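Local atomic coordinates of leucine--trna ligase (PDB entry 5AH5), a protein that probably joins leucine to its cognate tRNA at the expense of ATP, as an aminoacyl-tRNA synthetase that holds a zinc ion. Residues 429-432 with 436-439; 445-450 with 466-471; 756-761 with 787-792; 766-771 with 780-785. All blocks are in the same frame, centred on the assembly; numbering follows the deposited sequence.

Contact 1 of 4, residues 429-432 with 436-439. With ZN (zinc ion), chain H.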
loop_
_atom_site.group_PDB
_atom_site.type_symbol
_atom_site.label_atom_id
_atom_site.label_comp_id
_atom_site.label_asym_id
_atom_site.label_seq_id
_atom_site.Cartn_x
_atom_site.Cartn_y
_atom_site.Cartn_z
ATOM N N ILE B 429 -3.728 26.501 -15.328
ATOM C CA ILE B 429 -3.302 26.833 -16.686
ATOM C C ILE B 429 -4.367 27.754 -17.307
ATOM O O ILE B 429 -5.584 27.655 -16.996
ATOM C CB ILE B 429 -3.151 25.578 -17.511
ATOM C CG1 ILE B 429 -2.010 24.721 -16.946
ATOM C CG2 ILE B 429 -2.882 25.898 -18.995
ATOM C CD1 ILE B 429 -0.618 25.192 -17.307
ATOM N N ILE B 430 -3.885 28.743 -18.051
ATOM C CA ILE B 430 -4.734 29.597 -18.836
ATOM C C ILE B 430 -4.456 29.346 -20.299
ATOM O O ILE B 430 -3.344 29.298 -20.694
ATOM C CB ILE B 430 -4.524 31.062 -18.461
ATOM C CG1 ILE B 430 -5.115 31.277 -17.038
ATOM C CG2 ILE B 430 -5.259 31.978 -19.469
ATOM C CD1 ILE B 430 -4.803 32.602 -16.356
ATOM N N HIS B 431 -5.500 29.183 -21.111
ATOM C CA HIS B 431 -5.324 28.990 -22.541
ATOM C C HIS B 431 -5.653 30.298 -23.309
ATOM O O HIS B 431 -6.792 30.843 -23.220
ATOM C CB HIS B 431 -6.240 27.878 -23.039
ATOM C CG HIS B 431 -5.969 26.544 -22.408
ATOM N ND1 HIS B 431 -5.263 25.560 -23.047
ATOM C CD2 HIS B 431 -6.343 26.025 -21.214
ATOM C CE1 HIS B 431 -5.231 24.482 -22.289
ATOM N NE2 HIS B 431 -5.888 24.736 -21.178
ATOM N N CYS B 432 -4.654 30.753 -24.056
ATOM C CA CYS B 432 -4.685 32.050 -24.723
ATOM C C CYS B 432 -4.637 31.780 -26.200
ATOM O O CYS B 432 -3.753 31.073 -26.646
ATOM C CB CYS B 432 -3.491 32.929 -24.336
ATOM S SG CYS B 432 -3.498 34.522 -25.276
ATOM N N GLY B 436 -0.936 30.603 -26.406
ATOM C CA GLY B 436 -0.992 29.151 -26.128
ATOM C C GLY B 436 -1.234 28.854 -24.648
ATOM O O GLY B 436 -2.013 29.575 -23.987
ATOM N N THR B 437 -0.588 27.806 -24.106
ATOM C CA THR B 437 -0.912 27.345 -22.751
ATOM C C THR B 437 0.007 28.086 -21.778
ATOM O O THR B 437 1.212 28.012 -21.883
ATOM C CB THR B 437 -0.805 25.799 -22.598
ATOM O OG1 THR B 437 0.570 25.412 -22.607
ATOM C CG2 THR B 437 -1.532 25.074 -23.735
ATOM N N ILE B 438 -0.561 28.799 -20.825
ATOM C CA ILE B 438 0.231 29.644 -19.942
ATOM C C ILE B 438 -0.053 29.332 -18.496
ATOM O O ILE B 438 -1.226 29.265 -18.097
ATOM C CB ILE B 438 -0.060 31.157 -20.195
ATOM C CG1 ILE B 438 0.158 31.488 -21.678
ATOM C CG2 ILE B 438 0.817 32.051 -19.310
ATOM C CD1 ILE B 438 1.596 31.404 -22.148
ATOM N N PRO B 439 1.012 29.223 -17.692
ATOM C CA PRO B 439 0.828 29.047 -16.287
ATOM C C PRO B 439 0.119 30.204 -15.644
ATOM O O PRO B 439 0.394 31.343 -15.972
ATOM C CB PRO B 439 2.276 28.954 -15.734
ATOM C CG PRO B 439 3.072 28.495 -16.849
ATOM C CD PRO B 439 2.423 29.051 -18.088
HETATM ZN ZN ZN H . -1.736 35.816 -24.257
#
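The methyl CG2 of Thr437 lies alongside the imidazole of His431, 3.8 Å from ND1, the two side chains running the same way from the two arms of the hairpin. Thr437 OG1 takes the position between backbone N and carbonyl carbon (chi1 72°), which leaves CG2 as the branch beside the ring and lets OG1 bond to Tyr142 OH on helix 128-143. His431 NE2 is hydrogen-bonded to Asp483 OD2, while CG2 of Ile429 sits over one ring face near its rim. Beneath these side chains the backbones form an antiparallel ladder. Ile430 and Ile438 make a hydrogen-bonded pair: Ile430 N to Ile438 O is 2.7 Å and almost straight at 177°, and Ile438 N to Ile430 O is 2.8 Å. Cys432 and Gly436 make the second such pair, in which Cys432 N to Gly436 O and Gly436 N to Cys432 O are both 2.9 Å. The backbone of Gly436 turns where a CB would press on the preceding carbonyl oxygen. The hairpin carries Cys432 SG, anti to its own backbone N, to 2.4 Å from the zinc ion. Cys435, in the turn, and Cys473 and Cys476 complete the site. Four cysteine sulfurs, two of them from one Cys-x-x-Cys hairpin, are consistent with a zinc-knuckle site that is probably structural.

Contact 2 of 4, residues 445-450 with 466-471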
loop_
_atom_site.group_PDB
_atom_site.type_symbol
_atom_site.label_atom_id
_atom_site.label_comp_id
_atom_site.label_asym_id
_atom_site.label_seq_id
_atom_site.Cartn_x
_atom_site.Cartn_y
_atom_site.Cartn_z
ATOM N N LEU B 445 -2.496 32.065 -7.443
ATOM C CA LEU B 445 -2.764 30.789 -6.783
ATOM C C LEU B 445 -3.312 30.884 -5.390
ATOM O O LEU B 445 -2.937 31.767 -4.635
ATOM C CB LEU B 445 -1.516 29.901 -6.829
ATOM C CG LEU B 445 -1.016 29.585 -8.239
ATOM C CD1 LEU B 445 0.190 28.700 -8.223
ATOM C CD2 LEU B 445 -2.078 29.003 -9.151
ATOM N N PRO B 446 -4.245 30.000 -4.999
ATOM C CA PRO B 446 -4.776 28.909 -5.767
ATOM C C PRO B 446 -5.960 29.281 -6.658
ATOM O O PRO B 446 -6.751 30.118 -6.271
ATOM C CB PRO B 446 -5.304 27.949 -4.665
ATOM C CG PRO B 446 -5.745 28.898 -3.620
ATOM C CD PRO B 446 -4.740 30.020 -3.627
ATOM N N ILE B 447 -6.095 28.586 -7.800
ATOM C CA ILE B 447 -7.363 28.572 -8.544
ATOM C C ILE B 447 -8.322 27.595 -7.853
ATOM O O ILE B 447 -8.131 26.354 -7.878
ATOM C CB ILE B 447 -7.130 28.205 -10.011
ATOM C CG1 ILE B 447 -6.130 29.174 -10.666
ATOM C CG2 ILE B 447 -8.453 28.249 -10.757
ATOM C CD1 ILE B 447 -6.347 30.635 -10.315
ATOM N N LEU B 448 -9.284 28.151 -7.157
ATOM C CA LEU B 448 -10.327 27.406 -6.501
ATOM C C LEU B 448 -11.551 27.169 -7.394
ATOM O O LEU B 448 -11.881 27.996 -8.241
ATOM C CB LEU B 448 -10.772 28.131 -5.234
ATOM C CG LEU B 448 -9.630 28.362 -4.226
ATOM C CD1 LEU B 448 -10.261 28.998 -3.000
ATOM C CD2 LEU B 448 -8.944 27.012 -3.882
ATOM N N LEU B 449 -12.263 26.075 -7.099
ATOM C CA LEU B 449 -13.492 25.772 -7.767
ATOM C C LEU B 449 -14.510 26.850 -7.552
ATOM O O LEU B 449 -14.595 27.344 -6.444
ATOM C CB LEU B 449 -14.093 24.488 -7.208
ATOM C CG LEU B 449 -13.338 23.223 -7.611
ATOM C CD1 LEU B 449 -13.916 22.021 -6.888
ATOM C CD2 LEU B 449 -13.272 23.028 -9.103
ATOM N N PRO B 450 -15.430 27.059 -8.522
ATOM C CA PRO B 450 -16.570 27.932 -8.173
ATOM C C PRO B 450 -17.457 27.192 -7.179
ATOM O O PRO B 450 -17.479 25.970 -7.245
ATOM C CB PRO B 450 -17.301 28.114 -9.534
ATOM C CG PRO B 450 -16.993 26.880 -10.283
ATOM C CD PRO B 450 -15.602 26.434 -9.853
ATOM N N GLU B 466 -19.233 30.303 -17.324
ATOM C CA GLU B 466 -18.586 31.316 -18.131
ATOM C C GLU B 466 -17.829 32.336 -17.322
ATOM O O GLU B 466 -16.768 32.708 -17.761
ATOM C CB GLU B 466 -19.605 32.037 -19.087
ATOM C CG GLU B 466 -18.930 32.812 -20.212
ATOM C CD GLU B 466 -19.913 33.434 -21.229
ATOM O OE1 GLU B 466 -20.702 34.328 -20.835
ATOM O OE2 GLU B 466 -19.891 33.003 -22.412
ATOM N N SER B 467 -18.324 32.787 -16.169
ATOM C CA SER B 467 -17.538 33.748 -15.415
ATOM C C SER B 467 -16.344 33.082 -14.767
ATOM O O SER B 467 -15.220 33.623 -14.842
ATOM C CB SER B 467 -18.313 34.551 -14.398
ATOM O OG SER B 467 -19.239 33.784 -13.703
ATOM N N TRP B 468 -16.509 31.865 -14.244
ATOM C CA TRP B 468 -15.282 31.145 -13.720
ATOM C C TRP B 468 -14.258 30.930 -14.832
ATOM O O TRP B 468 -13.058 31.138 -14.644
ATOM C CB TRP B 468 -15.685 29.873 -13.049
ATOM C CG TRP B 468 -14.488 29.194 -12.328
ATOM C CD1 TRP B 468 -14.137 29.322 -11.019
ATOM C CD2 TRP B 468 -13.577 28.296 -12.915
ATOM N NE1 TRP B 468 -13.029 28.533 -10.771
ATOM C CE2 TRP B 468 -12.658 27.917 -11.929
ATOM C CE3 TRP B 468 -13.449 27.753 -14.186
ATOM C CZ2 TRP B 468 -11.624 26.985 -12.179
ATOM C CZ3 TRP B 468 -12.417 26.854 -14.434
ATOM C CH2 TRP B 468 -11.501 26.510 -13.437
ATOM N N MET B 469 -14.692 30.575 -16.035
ATOM C CA MET B 469 -13.741 30.342 -17.129
ATOM C C MET B 469 -12.932 31.556 -17.673
ATOM O O MET B 469 -11.847 31.377 -18.288
ATOM C CB MET B 469 -14.475 29.690 -18.322
ATOM C CG MET B 469 -14.914 28.255 -18.061
ATOM S SD MET B 469 -13.484 27.137 -17.993
ATOM C CE MET B 469 -13.081 26.939 -19.712
ATOM N N LYS B 470 -13.498 32.756 -17.533
ATOM C CA LYS B 470 -12.850 33.999 -17.990
ATOM C C LYS B 470 -11.591 34.297 -17.217
ATOM O O LYS B 470 -11.615 34.308 -16.010
ATOM C CB LYS B 470 -13.789 35.211 -17.819
ATOM C CG LYS B 470 -14.883 35.244 -18.865
ATOM C CD LYS B 470 -15.882 36.377 -18.668
ATOM C CE LYS B 470 -16.892 36.397 -19.825
ATOM N NZ LYS B 470 -18.230 36.974 -19.466
ATOM N N ALA B 471 -10.503 34.536 -17.938
ATOM C CA ALA B 471 -9.220 34.829 -17.329
ATOM C C ALA B 471 -8.344 35.722 -18.225
ATOM O O ALA B 471 -8.327 35.585 -19.456
ATOM C CB ALA B 471 -8.491 33.527 -17.056
#
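In the zinc-bearing region, the irregular chain that follows strand 438-439 folds back on the short helix 466-469, and the indole of Trp468 makes the join. NE1 of Trp468 donates to Leu448 O at 2.8 Å with an N-H...O angle of 171°; the oxygen lies close to the indole plane, so the bond is made at the ring edge. Pro450 lies over one face of the five-membered ring: its CD, offset toward the rim, stands 3.6 Å from the centroid of that ring of Trp468 and 20° off the normal. Farther along, Ile447 CG2 approaches Trp468 CZ2 obliquely at 3.7 Å. The indole reaches the loop because CG of Trp468 is anti to the backbone N (chi1 -172°). Bond and proline together would limit rotation of the ring. Pro450 O is itself bound by Tyr422 OH, and Ile447 N by Gln135. A proline-on-indole CH-pi contact and an indole N-H to main-chain carbonyl bond thus join the loop after the zinc hairpin to helix 466-469.

Contact 3 of 4, residues 756-761 with 787-792. With nucleotides of chain D.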
loop_
_atom_site.group_PDB
_atom_site.type_symbol
_atom_site.label_atom_id
_atom_site.label_comp_id
_atom_site.label_asym_id
_atom_site.label_seq_id
_atom_site.Cartn_x
_atom_site.Cartn_y
_atom_site.Cartn_z
ATOM N N LEU B 756 15.040 -29.882 27.976
ATOM C CA LEU B 756 15.861 -30.047 26.753
ATOM C C LEU B 756 15.360 -31.264 25.965
ATOM O O LEU B 756 15.422 -32.345 26.483
ATOM C CB LEU B 756 17.322 -30.281 27.188
ATOM C CG LEU B 756 18.443 -30.192 26.151
ATOM C CD1 LEU B 756 18.676 -28.748 25.744
ATOM C CD2 LEU B 756 19.738 -30.785 26.702
ATOM N N PRO B 757 14.857 -31.096 24.729
ATOM C CA PRO B 757 14.542 -32.302 23.953
ATOM C C PRO B 757 15.803 -33.053 23.517
ATOM O O PRO B 757 16.856 -32.426 23.245
ATOM C CB PRO B 757 13.793 -31.763 22.724
ATOM C CG PRO B 757 14.234 -30.308 22.603
ATOM C CD PRO B 757 14.441 -29.865 24.032
ATOM N N VAL B 758 15.673 -34.377 23.444
ATOM C CA VAL B 758 16.729 -35.259 23.033
ATOM C C VAL B 758 16.309 -35.968 21.777
ATOM O O VAL B 758 15.253 -36.597 21.741
ATOM C CB VAL B 758 16.930 -36.290 24.133
ATOM C CG1 VAL B 758 18.030 -37.273 23.754
ATOM C CG2 VAL B 758 17.227 -35.554 25.439
ATOM N N GLN B 759 17.102 -35.820 20.738
ATOM C CA GLN B 759 16.976 -36.592 19.512
ATOM C C GLN B 759 18.039 -37.706 19.427
ATOM O O GLN B 759 19.103 -37.565 19.943
ATOM C CB GLN B 759 17.144 -35.700 18.315
ATOM C CG GLN B 759 15.990 -34.710 18.119
ATOM C CD GLN B 759 16.283 -33.637 17.080
ATOM O OE1 GLN B 759 17.429 -33.286 16.834
ATOM N NE2 GLN B 759 15.225 -33.064 16.513
ATOM N N ILE B 760 17.718 -38.772 18.715
ATOM C CA ILE B 760 18.675 -39.730 18.230
ATOM C C ILE B 760 18.505 -39.789 16.743
ATOM O O ILE B 760 17.398 -40.060 16.191
ATOM C CB ILE B 760 18.505 -41.133 18.820
ATOM C CG1 ILE B 760 18.817 -41.113 20.294
ATOM C CG2 ILE B 760 19.450 -42.090 18.150
ATOM C CD1 ILE B 760 18.425 -42.376 21.055
ATOM N N ASN B 761 19.603 -39.482 16.072
ATOM C CA ASN B 761 19.652 -39.389 14.628
ATOM C C ASN B 761 18.591 -38.483 14.076
ATOM O O ASN B 761 18.017 -38.765 13.046
ATOM C CB ASN B 761 19.577 -40.786 14.011
ATOM C CG ASN B 761 20.885 -41.506 14.115
ATOM O OD1 ASN B 761 21.932 -40.932 14.537
ATOM N ND2 ASN B 761 20.857 -42.776 13.784
ATOM N N PRO B 787 16.885 -43.833 30.466
ATOM C CA PRO B 787 16.628 -45.215 30.080
ATOM C C PRO B 787 16.376 -45.467 28.625
ATOM O O PRO B 787 16.798 -46.499 28.071
ATOM C CB PRO B 787 15.354 -45.562 30.873
ATOM C CG PRO B 787 15.488 -44.775 32.117
ATOM C CD PRO B 787 16.211 -43.490 31.740
ATOM N N GLU B 788 15.625 -44.560 28.020
ATOM C CA GLU B 788 15.257 -44.633 26.644
ATOM C C GLU B 788 16.473 -44.542 25.757
ATOM O O GLU B 788 16.550 -45.220 24.744
ATOM C CB GLU B 788 14.331 -43.460 26.283
ATOM C CG GLU B 788 12.909 -43.600 26.747
ATOM C CD GLU B 788 12.687 -43.024 28.149
ATOM O OE1 GLU B 788 13.672 -42.572 28.834
ATOM O OE2 GLU B 788 11.522 -43.057 28.558
ATOM N N VAL B 789 17.428 -43.735 26.165
ATOM C CA VAL B 789 18.691 -43.557 25.431
ATOM C C VAL B 789 19.640 -44.757 25.641
ATOM O O VAL B 789 20.157 -45.271 24.693
ATOM C CB VAL B 789 19.355 -42.226 25.849
ATOM C CG1 VAL B 789 20.705 -42.040 25.153
ATOM C CG2 VAL B 789 18.401 -41.048 25.511
ATOM N N ARG B 790 19.856 -45.182 26.867
ATOM C CA ARG B 790 20.613 -46.404 27.178
ATOM C C ARG B 790 20.031 -47.599 26.407
ATOM O O ARG B 790 20.774 -48.398 25.849
ATOM C CB ARG B 790 20.571 -46.736 28.677
ATOM C CG ARG B 790 21.877 -46.698 29.419
ATOM C CD ARG B 790 21.713 -46.794 30.948
ATOM N NE ARG B 790 22.743 -45.989 31.628
ATOM C CZ ARG B 790 22.614 -45.498 32.858
ATOM N NH1 ARG B 790 21.524 -45.723 33.591
ATOM N NH2 ARG B 790 23.590 -44.761 33.364
ATOM N N SER B 791 18.709 -47.672 26.339
ATOM C CA SER B 791 18.046 -48.761 25.629
ATOM C C SER B 791 18.389 -48.717 24.137
ATOM O O SER B 791 18.879 -49.673 23.579
ATOM C CB SER B 791 16.527 -48.710 25.834
ATOM O OG SER B 791 16.180 -48.872 27.210
ATOM N N ARG B 792 18.169 -47.578 23.514
ATOM C CA ARG B 792 18.373 -47.433 22.076
ATOM C C ARG B 792 19.826 -47.497 21.642
ATOM O O ARG B 792 20.079 -47.814 20.508
ATOM C CB ARG B 792 17.775 -46.132 21.606
ATOM C CG ARG B 792 16.273 -46.250 21.462
ATOM C CD ARG B 792 15.617 -44.907 21.511
ATOM N NE ARG B 792 14.182 -45.105 21.721
ATOM C CZ ARG B 792 13.311 -45.225 20.740
ATOM N NH1 ARG B 792 13.698 -45.191 19.457
ATOM N NH2 ARG B 792 12.047 -45.418 21.039
ATOM P P U D 20 11.877 -27.899 18.181
ATOM O OP1 U D 20 11.173 -28.329 16.950
ATOM O OP2 U D 20 11.483 -26.706 18.903
ATOM O "O5'" U D 20 11.916 -29.071 19.246
ATOM C "C5'" U D 20 12.214 -30.412 18.828
ATOM C "C4'" U D 20 11.127 -31.324 19.318
ATOM O "O4'" U D 20 11.125 -31.282 20.769
ATOM C "C3'" U D 20 9.712 -30.959 18.875
ATOM O "O3'" U D 20 8.962 -32.145 18.607
ATOM C "C2'" U D 20 9.152 -30.225 20.096
ATOM O "O2'" U D 20 7.755 -30.265 20.206
ATOM C "C1'" U D 20 9.825 -30.985 21.241
ATOM N N1 U D 20 9.957 -30.198 22.475
ATOM C C2 U D 20 9.276 -30.618 23.590
ATOM O O2 U D 20 8.614 -31.631 23.611
ATOM N N3 U D 20 9.429 -29.820 24.696
ATOM C C4 U D 20 10.175 -28.665 24.798
ATOM O O4 U D 20 10.229 -28.071 25.872
ATOM C C5 U D 20 10.858 -28.296 23.604
ATOM C C6 U D 20 10.713 -29.046 22.502
ATOM P P G D 19 13.620 -24.118 13.446
ATOM O OP1 G D 19 12.176 -24.270 13.267
ATOM O OP2 G D 19 14.250 -22.965 14.067
ATOM O "O5'" G D 19 14.087 -25.365 14.347
ATOM C "C5'" G D 19 13.444 -26.665 14.232
ATOM C "C4'" G D 19 13.894 -27.566 15.368
ATOM O "O4'" G D 19 15.304 -27.856 15.189
ATOM C "C3'" G D 19 13.776 -26.926 16.756
ATOM O "O3'" G D 19 13.396 -27.784 17.782
ATOM C "C2'" G D 19 15.186 -26.456 17.046
ATOM O "O2'" G D 19 15.539 -26.236 18.387
ATOM C "C1'" G D 19 15.989 -27.571 16.398
ATOM N N9 G D 19 17.371 -27.253 16.067
ATOM C C8 G D 19 17.951 -26.014 15.934
ATOM N N7 G D 19 19.207 -26.073 15.584
ATOM C C5 G D 19 19.466 -27.432 15.457
ATOM C C6 G D 19 20.656 -28.112 15.087
ATOM O O6 G D 19 21.747 -27.636 14.755
ATOM N N1 G D 19 20.479 -29.490 15.096
ATOM C C2 G D 19 19.308 -30.136 15.407
ATOM N N2 G D 19 19.332 -31.483 15.344
ATOM N N3 G D 19 18.196 -29.514 15.760
ATOM C C4 G D 19 18.344 -28.173 15.754
#
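The RNA-facing sheet of the C-terminal domain carries helix 787-792 on the face opposite G19 and U20 of chain D, and strand 753-760 supplies side chains to both. Toward the helix, Val758 CG1 meets Val789 CG2 obliquely at 4.2 Å, an ordinary van der Waals distance. Two residues on, Ile760 crosses the aliphatic part of Arg792, its CD1 lying 3.8 Å from Arg792 CD and 3.9 Å from Arg792 CB. The Arg792 chain is extended from CG to NE, and despite the helix's position this brings NH2 of Arg792 to a salt bridge with an RNA phosphate. This is alpha/beta packing with alternation along the strand: Val758 and Ile760 turn to the helix, whereas Pro757 and Gln759 turn to the tRNA. Gln759 OE1 accepts from N2 of G19 of chain D at 3.0 Å, with an N-H...O angle of 151°, a base-edge contact that its extended chain beyond CG makes possible. Pro757 CB comes to 3.3 Å from O4' of U20 of chain D, on the sugar. Within the helix, Pro787 O accepts from both Ser791 N and Ser791 OG, the hydroxyl at 2.6 Å, with the two donors arriving from opposite faces of the carbonyl plane.

Contact 4 of 4, residues 766-771 with 780-785. With SO4 (sulfate ion), chain K; nucleotides of chain D.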
loop_
_atom_site.group_PDB
_atom_site.type_symbol
_atom_site.label_atom_id
_atom_site.label_comp_id
_atom_site.label_asym_id
_atom_site.label_seq_id
_atom_site.Cartn_x
_atom_site.Cartn_y
_atom_site.Cartn_z
ATOM N N ARG B 766 12.541 -38.009 23.728
ATOM C CA ARG B 766 11.896 -37.551 24.987
ATOM C C ARG B 766 12.554 -36.225 25.354
ATOM O O ARG B 766 13.427 -35.735 24.649
ATOM C CB ARG B 766 12.084 -38.537 26.145
ATOM C CG ARG B 766 13.541 -38.813 26.528
ATOM C CD ARG B 766 13.647 -39.615 27.816
ATOM N NE ARG B 766 13.363 -38.755 28.970
ATOM C CZ ARG B 766 13.441 -39.104 30.246
ATOM N NH1 ARG B 766 13.778 -40.335 30.640
ATOM N NH2 ARG B 766 13.176 -38.177 31.148
ATOM N N THR B 767 12.163 -35.660 26.461
ATOM C CA THR B 767 12.812 -34.493 27.009
ATOM C C THR B 767 13.397 -34.860 28.349
ATOM O O THR B 767 13.038 -35.862 28.946
ATOM C CB THR B 767 11.832 -33.311 27.249
ATOM O OG1 THR B 767 10.868 -33.665 28.261
ATOM C CG2 THR B 767 11.101 -32.944 26.030
ATOM N N MET B 768 14.270 -33.988 28.801
ATOM C CA MET B 768 15.081 -34.148 29.972
ATOM C C MET B 768 15.117 -32.726 30.595
ATOM O O MET B 768 15.259 -31.732 29.897
ATOM C CB MET B 768 16.452 -34.584 29.452
ATOM C CG MET B 768 17.593 -34.636 30.395
ATOM S SD MET B 768 19.145 -34.842 29.515
ATOM C CE MET B 768 19.311 -33.390 28.497
ATOM N N THR B 769 14.927 -32.642 31.889
ATOM C CA THR B 769 15.065 -31.387 32.632
ATOM C C THR B 769 16.404 -31.366 33.326
ATOM O O THR B 769 16.723 -32.306 34.068
ATOM C CB THR B 769 13.946 -31.288 33.654
ATOM O OG1 THR B 769 12.724 -31.383 32.935
ATOM C CG2 THR B 769 13.964 -29.959 34.402
ATOM N N ILE B 770 17.197 -30.331 33.077
ATOM C CA ILE B 770 18.511 -30.207 33.706
ATOM C C ILE B 770 18.686 -28.781 34.240
ATOM O O ILE B 770 18.063 -27.888 33.726
ATOM C CB ILE B 770 19.653 -30.436 32.683
ATOM C CG1 ILE B 770 19.342 -29.743 31.361
ATOM C CG2 ILE B 770 19.844 -31.936 32.465
ATOM C CD1 ILE B 770 20.532 -29.492 30.485
ATOM N N PRO B 771 19.590 -28.567 35.195
ATOM C CA PRO B 771 20.043 -27.230 35.572
ATOM C C PRO B 771 20.605 -26.485 34.415
ATOM O O PRO B 771 21.224 -27.095 33.541
ATOM C CB PRO B 771 21.196 -27.473 36.548
ATOM C CG PRO B 771 21.101 -28.911 36.973
ATOM C CD PRO B 771 20.269 -29.644 35.954
ATOM N N LEU B 780 25.835 -34.413 28.280
ATOM C CA LEU B 780 25.959 -35.678 27.565
ATOM C C LEU B 780 25.881 -36.891 28.496
ATOM O O LEU B 780 25.184 -37.847 28.234
ATOM C CB LEU B 780 27.297 -35.750 26.817
ATOM C CG LEU B 780 27.486 -36.984 25.974
ATOM C CD1 LEU B 780 26.504 -37.017 24.826
ATOM C CD2 LEU B 780 28.918 -37.035 25.476
ATOM N N SER B 781 26.608 -36.838 29.575
ATOM C CA SER B 781 26.580 -37.937 30.541
ATOM C C SER B 781 25.132 -38.136 31.120
ATOM O O SER B 781 24.639 -39.262 31.212
ATOM C CB SER B 781 27.636 -37.661 31.630
ATOM O OG SER B 781 27.236 -38.258 32.798
ATOM N N THR B 782 24.423 -37.046 31.397
ATOM C CA THR B 782 23.033 -37.143 31.852
ATOM C C THR B 782 22.091 -37.737 30.786
ATOM O O THR B 782 21.236 -38.591 31.109
ATOM C CB THR B 782 22.511 -35.773 32.332
ATOM O OG1 THR B 782 23.402 -35.316 33.345
ATOM C CG2 THR B 782 21.057 -35.866 32.921
ATOM N N VAL B 783 22.288 -37.340 29.546
ATOM C CA VAL B 783 21.502 -37.833 28.394
ATOM C C VAL B 783 21.733 -39.349 28.183
ATOM O O VAL B 783 20.791 -40.097 27.961
ATOM C CB VAL B 783 21.796 -37.083 27.055
ATOM C CG1 VAL B 783 20.929 -37.610 25.930
ATOM C CG2 VAL B 783 21.510 -35.601 27.176
ATOM N N LEU B 784 22.978 -39.789 28.262
ATOM C CA LEU B 784 23.333 -41.189 27.977
ATOM C C LEU B 784 22.803 -42.091 29.045
ATOM O O LEU B 784 22.554 -43.232 28.771
ATOM C CB LEU B 784 24.838 -41.414 27.788
ATOM C CG LEU B 784 25.400 -40.660 26.586
ATOM C CD1 LEU B 784 26.924 -40.742 26.564
ATOM C CD2 LEU B 784 24.767 -41.164 25.324
ATOM N N ALA B 785 22.570 -41.544 30.218
ATOM C CA ALA B 785 21.943 -42.245 31.304
ATOM C C ALA B 785 20.442 -42.388 31.243
ATOM O O ALA B 785 19.931 -43.247 31.900
ATOM C CB ALA B 785 22.327 -41.578 32.624
HETATM S S SO4 K . 12.710 -35.297 33.383
HETATM O O1 SO4 K . 12.034 -35.686 32.115
HETATM O O2 SO4 K . 14.204 -35.348 33.348
HETATM O O3 SO4 K . 12.160 -36.111 34.497
HETATM O O4 SO4 K . 12.308 -33.889 33.624
ATOM P P U D 20 11.877 -27.899 18.181
ATOM O OP1 U D 20 11.173 -28.329 16.950
ATOM O OP2 U D 20 11.483 -26.706 18.903
ATOM O "O5'" U D 20 11.916 -29.071 19.246
ATOM C "C5'" U D 20 12.214 -30.412 18.828
ATOM C "C4'" U D 20 11.127 -31.324 19.318
ATOM O "O4'" U D 20 11.125 -31.282 20.769
ATOM C "C3'" U D 20 9.712 -30.959 18.875
ATOM O "O3'" U D 20 8.962 -32.145 18.607
ATOM C "C2'" U D 20 9.152 -30.225 20.096
ATOM O "O2'" U D 20 7.755 -30.265 20.206
ATOM C "C1'" U D 20 9.825 -30.985 21.241
ATOM N N1 U D 20 9.957 -30.198 22.475
ATOM C C2 U D 20 9.276 -30.618 23.590
ATOM O O2 U D 20 8.614 -31.631 23.611
ATOM N N3 U D 20 9.429 -29.820 24.696
ATOM C C4 U D 20 10.175 -28.665 24.798
ATOM O O4 U D 20 10.229 -28.071 25.872
ATOM C C5 U D 20 10.858 -28.296 23.604
ATOM C C6 U D 20 10.713 -29.046 22.502
#
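Strand 766-771 and helix 780-785 pass with their segment axes 10.0 Å apart and their N-to-C directions 138° from each other. Met768 bridges the gap, meeting Val783 at about a right angle. Its CG is anti to the backbone N (chi1 171°) and the chain stays extended until it bends at chi3, so that SD and CE both meet one branch, Val783 CG2. The pair Met768 CE and Val783 CG2, at 3.4 Å, is tighter than a usual carbon contact. Thr782 turns its methyl inward, CG2 lying 4.0 Å from Met768 SD and 4.1 Å from Ile770 CG2, while its OG1 bonds to Asp778 O one helical turn back. This buried layer belongs to the C-terminal alpha/beta domain, where strand 763-771 is an edge of the four-stranded sheet. The outer edge of this strand, away from strand 753-760, holds a sulfate ion, probably from the crystallisation liquor. Thr769 N reaches sulfate O2 in a nearly straight bond of 176°, and Thr769 OG1 donates to sulfate O4 at 2.6 Å. Arg766 grips Thr767 O side-on with NE at 2.9 Å and NH2 at 3.2 Å; NH2 lies in the carbonyl plane of Thr767, whereas NE stands above it. NH2 adds a weak bond to sulfate O1, and NH1 pairs with Glu788. Thr767 CG2 rests 3.7 Å from O2 of U20 of chain D.

Overall arrangement
The four contacts form two groups about 85 Å apart between centres, on opposite sides of the chain's centre. Contacts 1 and 2 come first along the chain, in series, with centres 13 Å apart; both reach the same antiparallel sheet and touch where Ile430 CD1 packs on Ala471 CB at 3.9 Å. Contacts 3 and 4 follow, centres 9 Å apart, with contact 4 nested inside the loop closed by contact 3. They share the C-terminal four-stranded sheet, whose neighbouring strands 753-760 and 763-771 are covered together by the consecutive helices 776-785 and 787-792. The nearest atoms of contacts 1 and 2 lie about 30 Å and 31 Å from the RNA, whereas the C-terminal domain touches the tRNA directly.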